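Local coordinates for ABC transporter ATP-binding protein (Leptospira interrogans serovar Copenhageni, PDB 4HZI), which probably binds and hydrolyses ATP as the ATPase subunit of an orphan ABC transporter involved in manganese utilization and tolerance, at residues A[48-56]-A[245-255]. Numbering follows the deposited sequence.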
loop_
_atom_site.group_PDB
_atom_site.type_symbol
_atom_site.label_atom_id
_atom_site.label_comp_id
_atom_site.label_asym_id
_atom_site.label_seq_id
_atom_site.Cartn_x
_atom_site.Cartn_y
_atom_site.Cartn_z
ATOM N N THR A 48 15.605 -21.316 5.541
ATOM C CA THR A 48 15.444 -20.590 6.789
ATOM C C THR A 48 14.631 -19.304 6.521
ATOM O O THR A 48 15.039 -18.421 5.804
ATOM C CB THR A 48 16.814 -20.288 7.415
ATOM O OG1 THR A 48 17.479 -21.522 7.708
ATOM C CG2 THR A 48 16.667 -19.515 8.743
ATOM N N ILE A 49 13.439 -19.253 7.055
ATOM C CA ILE A 49 12.556 -18.113 6.884
ATOM C C ILE A 49 12.718 -17.060 8.009
ATOM O O ILE A 49 12.662 -15.858 7.732
ATOM C CB ILE A 49 11.118 -18.602 6.830
ATOM C CG1 ILE A 49 10.958 -19.535 5.613
ATOM C CG2 ILE A 49 10.178 -17.433 6.710
ATOM C CD1 ILE A 49 9.611 -20.188 5.565
ATOM N N LEU A 50 12.858 -17.536 9.239
ATOM C CA LEU A 50 13.257 -16.701 10.372
ATOM C C LEU A 50 14.527 -17.256 10.913
ATOM O O LEU A 50 14.642 -18.454 11.115
ATOM C CB LEU A 50 12.184 -16.689 11.439
ATOM C CG LEU A 50 10.848 -16.176 10.899
ATOM C CD1 LEU A 50 9.781 -16.333 11.949
ATOM C CD2 LEU A 50 10.902 -14.714 10.459
ATOM N N ASP A 51 15.485 -16.384 11.149
ATOM C CA ASP A 51 16.781 -16.806 11.673
ATOM C C ASP A 51 17.215 -16.126 12.964
ATOM O O ASP A 51 17.654 -14.972 12.919
ATOM C CB ASP A 51 17.778 -16.522 10.593
ATOM C CG ASP A 51 19.172 -17.068 10.897
ATOM O OD1 ASP A 51 19.426 -17.621 11.967
ATOM O OD2 ASP A 51 20.003 -16.906 10.010
ATOM N N SER A 52 17.060 -16.853 14.063
ATOM C CA SER A 52 17.524 -16.472 15.406
ATOM C C SER A 52 16.977 -15.090 15.830
ATOM O O SER A 52 17.716 -14.176 16.247
ATOM C CB SER A 52 19.074 -16.517 15.451
ATOM O OG SER A 52 19.518 -16.409 16.785
ATOM N N VAL A 53 15.663 -14.955 15.718
ATOM C CA VAL A 53 14.981 -13.672 15.985
ATOM C C VAL A 53 14.881 -13.467 17.492
ATOM O O VAL A 53 14.398 -14.304 18.235
ATOM C CB VAL A 53 13.580 -13.667 15.315
ATOM C CG1 VAL A 53 12.739 -12.454 15.762
ATOM C CG2 VAL A 53 13.732 -13.602 13.833
ATOM N N SER A 54 15.404 -12.320 17.944
ATOM C CA SER A 54 15.380 -11.989 19.347
ATOM C C SER A 54 14.898 -10.541 19.552
ATOM O O SER A 54 15.391 -9.595 18.922
ATOM C CB SER A 54 16.796 -12.148 19.925
ATOM O OG SER A 54 17.167 -13.521 19.971
ATOM N N PHE A 55 13.914 -10.396 20.419
ATOM C CA PHE A 55 13.479 -9.103 20.885
ATOM C C PHE A 55 12.537 -9.274 22.065
ATOM O O PHE A 55 12.158 -10.384 22.432
ATOM C CB PHE A 55 12.871 -8.241 19.770
ATOM C CG PHE A 55 11.556 -8.724 19.214
ATOM C CD1 PHE A 55 10.311 -8.292 19.740
ATOM C CD2 PHE A 55 11.560 -9.545 18.088
ATOM C CE1 PHE A 55 9.119 -8.713 19.156
ATOM C CE2 PHE A 55 10.353 -9.963 17.508
ATOM C CZ PHE A 55 9.147 -9.539 18.033
ATOM N N GLU A 56 12.132 -8.175 22.685
ATOM C CA GLU A 56 11.154 -8.319 23.761
ATOM C C GLU A 56 10.312 -7.058 23.904
ATOM O O GLU A 56 10.743 -6.007 23.460
ATOM C CB GLU A 56 11.808 -8.698 25.076
ATOM C CG GLU A 56 12.636 -7.655 25.760
ATOM C CD GLU A 56 12.250 -7.480 27.244
ATOM O OE1 GLU A 56 11.524 -8.336 27.852
ATOM O OE2 GLU A 56 12.676 -6.451 27.814
ATOM N N VAL A 245 11.978 -3.074 16.022
ATOM C CA VAL A 245 12.745 -4.197 15.551
ATOM C C VAL A 245 12.806 -4.034 14.030
ATOM O O VAL A 245 11.752 -3.887 13.380
ATOM C CB VAL A 245 11.989 -5.516 15.861
ATOM C CG1 VAL A 245 12.713 -6.737 15.277
ATOM C CG2 VAL A 245 11.789 -5.717 17.338
ATOM N N LEU A 246 14.000 -4.090 13.443
ATOM C CA LEU A 246 14.185 -3.937 12.008
ATOM C C LEU A 246 14.481 -5.358 11.477
ATOM O O LEU A 246 15.336 -6.052 12.039
ATOM C CB LEU A 246 15.379 -3.044 11.681
ATOM C CG LEU A 246 15.396 -1.634 12.252
ATOM C CD1 LEU A 246 16.639 -0.907 11.758
ATOM C CD2 LEU A 246 14.153 -0.808 11.904
ATOM N N LEU A 247 13.672 -5.795 10.510
ATOM C CA LEU A 247 13.696 -7.159 10.019
ATOM C C LEU A 247 14.004 -7.174 8.531
ATOM O O LEU A 247 13.395 -6.464 7.753
ATOM C CB LEU A 247 12.330 -7.836 10.229
ATOM C CG LEU A 247 12.348 -9.365 10.219
ATOM C CD1 LEU A 247 12.915 -10.054 11.445
ATOM C CD2 LEU A 247 10.945 -9.911 9.916
ATOM N N LYS A 248 14.961 -8.025 8.149
ATOM C CA LYS A 248 15.437 -8.119 6.785
ATOM C C LYS A 248 15.862 -9.572 6.522
ATOM O O LYS A 248 16.704 -10.114 7.227
ATOM C CB LYS A 248 16.645 -7.215 6.627
ATOM C CG LYS A 248 17.184 -7.096 5.222
ATOM C CD LYS A 248 18.564 -6.417 5.331
ATOM C CE LYS A 248 19.091 -6.001 3.979
ATOM N NZ LYS A 248 20.435 -5.389 4.161
ATOM N N GLU A 249 15.162 -10.195 5.587
ATOM C CA GLU A 249 15.480 -11.622 5.214
ATOM C C GLU A 249 15.460 -12.555 6.418
ATOM O O GLU A 249 16.331 -13.379 6.624
ATOM C CB GLU A 249 16.804 -11.642 4.467
ATOM C CG GLU A 249 16.733 -10.992 3.097
ATOM C CD GLU A 249 16.439 -11.987 1.975
ATOM O OE1 GLU A 249 15.289 -12.493 1.876
ATOM O OE2 GLU A 249 17.373 -12.267 1.189
ATOM N N GLY A 250 14.440 -12.409 7.260
ATOM C CA GLY A 250 14.300 -13.176 8.466
ATOM C C GLY A 250 15.206 -12.926 9.641
ATOM O O GLY A 250 15.182 -13.681 10.609
ATOM N N LYS A 251 15.980 -11.856 9.593
ATOM C CA LYS A 251 16.918 -11.568 10.667
ATOM C C LYS A 251 16.697 -10.175 11.218
ATOM O O LYS A 251 16.331 -9.275 10.493
ATOM C CB LYS A 251 18.361 -11.543 10.141
ATOM C CG LYS A 251 18.743 -12.830 9.450
ATOM C CD LYS A 251 20.180 -13.172 9.786
ATOM C CE LYS A 251 21.080 -12.906 8.628
ATOM N NZ LYS A 251 20.966 -14.030 7.662
ATOM N N VAL A 252 16.986 -10.046 12.495
ATOM C CA VAL A 252 16.880 -8.757 13.166
ATOM C C VAL A 252 18.164 -7.972 12.859
ATOM O O VAL A 252 19.240 -8.421 13.256
ATOM C CB VAL A 252 16.682 -8.964 14.651
ATOM C CG1 VAL A 252 16.760 -7.643 15.418
ATOM C CG2 VAL A 252 15.359 -9.598 14.929
ATOM N N ILE A 253 18.022 -6.862 12.132
ATOM C CA ILE A 253 19.103 -5.912 11.739
ATOM C C ILE A 253 19.443 -5.041 12.998
ATOM O O ILE A 253 20.615 -4.790 13.306
ATOM C CB ILE A 253 18.613 -5.023 10.538
ATOM C CG1 ILE A 253 18.578 -5.807 9.225
ATOM C CG2 ILE A 253 19.471 -3.796 10.272
ATOM C CD1 ILE A 253 19.599 -6.928 9.151
ATOM N N HIS A 254 18.417 -4.634 13.744
ATOM C CA HIS A 254 18.600 -3.899 15.008
ATOM C C HIS A 254 17.302 -3.983 15.833
ATOM O O HIS A 254 16.200 -4.121 15.261
ATOM C CB HIS A 254 19.035 -2.411 14.769
ATOM C CG HIS A 254 19.768 -1.843 15.957
ATOM N ND1 HIS A 254 19.151 -1.087 16.930
ATOM C CD2 HIS A 254 21.033 -2.051 16.394
ATOM C CE1 HIS A 254 20.023 -0.804 17.887
ATOM N NE2 HIS A 254 21.166 -1.391 17.594
ATOM N N PHE A 255 17.448 -3.981 17.156
ATOM C CA PHE A 255 16.348 -3.933 18.089
ATOM C C PHE A 255 16.744 -2.906 19.142
ATOM O O PHE A 255 17.870 -2.952 19.679
ATOM C CB PHE A 255 16.113 -5.292 18.767
ATOM C CG PHE A 255 15.277 -5.235 20.026
ATOM C CD1 PHE A 255 14.014 -4.650 20.012
ATOM C CD2 PHE A 255 15.738 -5.739 21.211
ATOM C CE1 PHE A 255 13.260 -4.558 21.160
ATOM C CE2 PHE A 255 14.979 -5.654 22.373
ATOM C CZ PHE A 255 13.737 -5.076 22.347
HETATM O O HOH W 1 16.355 -16.078 7.419
HETATM O O HOH W 2 18.139 -12.325 13.803
HETATM O O HOH W 3 19.360 -16.798 7.386
#
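Phe255, Gly250 and Phe55 have the largest buried surfaces in this contact between segment 48-56 and the hairpin 245-255. Phe255 spreads its ring over the start of the Phe55 side chain: CB of Phe55 sits over the ring centre, 3.8 Å from the centroid, a CH-pi contact only 10° off the normal. With chi1 of Phe55 at 68°, its CG lies between the backbone N and the carbonyl carbon, and the ring lies against Val245, whose CG2 rests over one face, offset toward the rim, 3.6 Å from CG of Phe55. Val53 CG1 meets Val252 CG2 at 4.0 Å as the two side chains cross at about a right angle. At the far end Gly250, with a positive phi of 72° in the type I' turn 248-251, makes a CA-H...O contact of 3.2 Å from its CA to Ile49 O. Gly250 O receives Asp51 N in a nearly straight bond of 2.8 Å. Asp51 and Lys251 run side by side, Asp51 OD2 and Lys251 NZ forming a long 3.8 Å salt bridge; a water donates to Asp51 OD2 and accepts a weak bond from Lys251 NZ. Another water links Asp51 O to Val252 N. The antiparallel sheet, with strand 53-58 beside 36-42, thus packs against the hairpin at the edge of the mixed, RecA-like sheet, where 243-248 pairs with strand 62-67 leading into the probable Walker A loop, as in ABC ATPase domains.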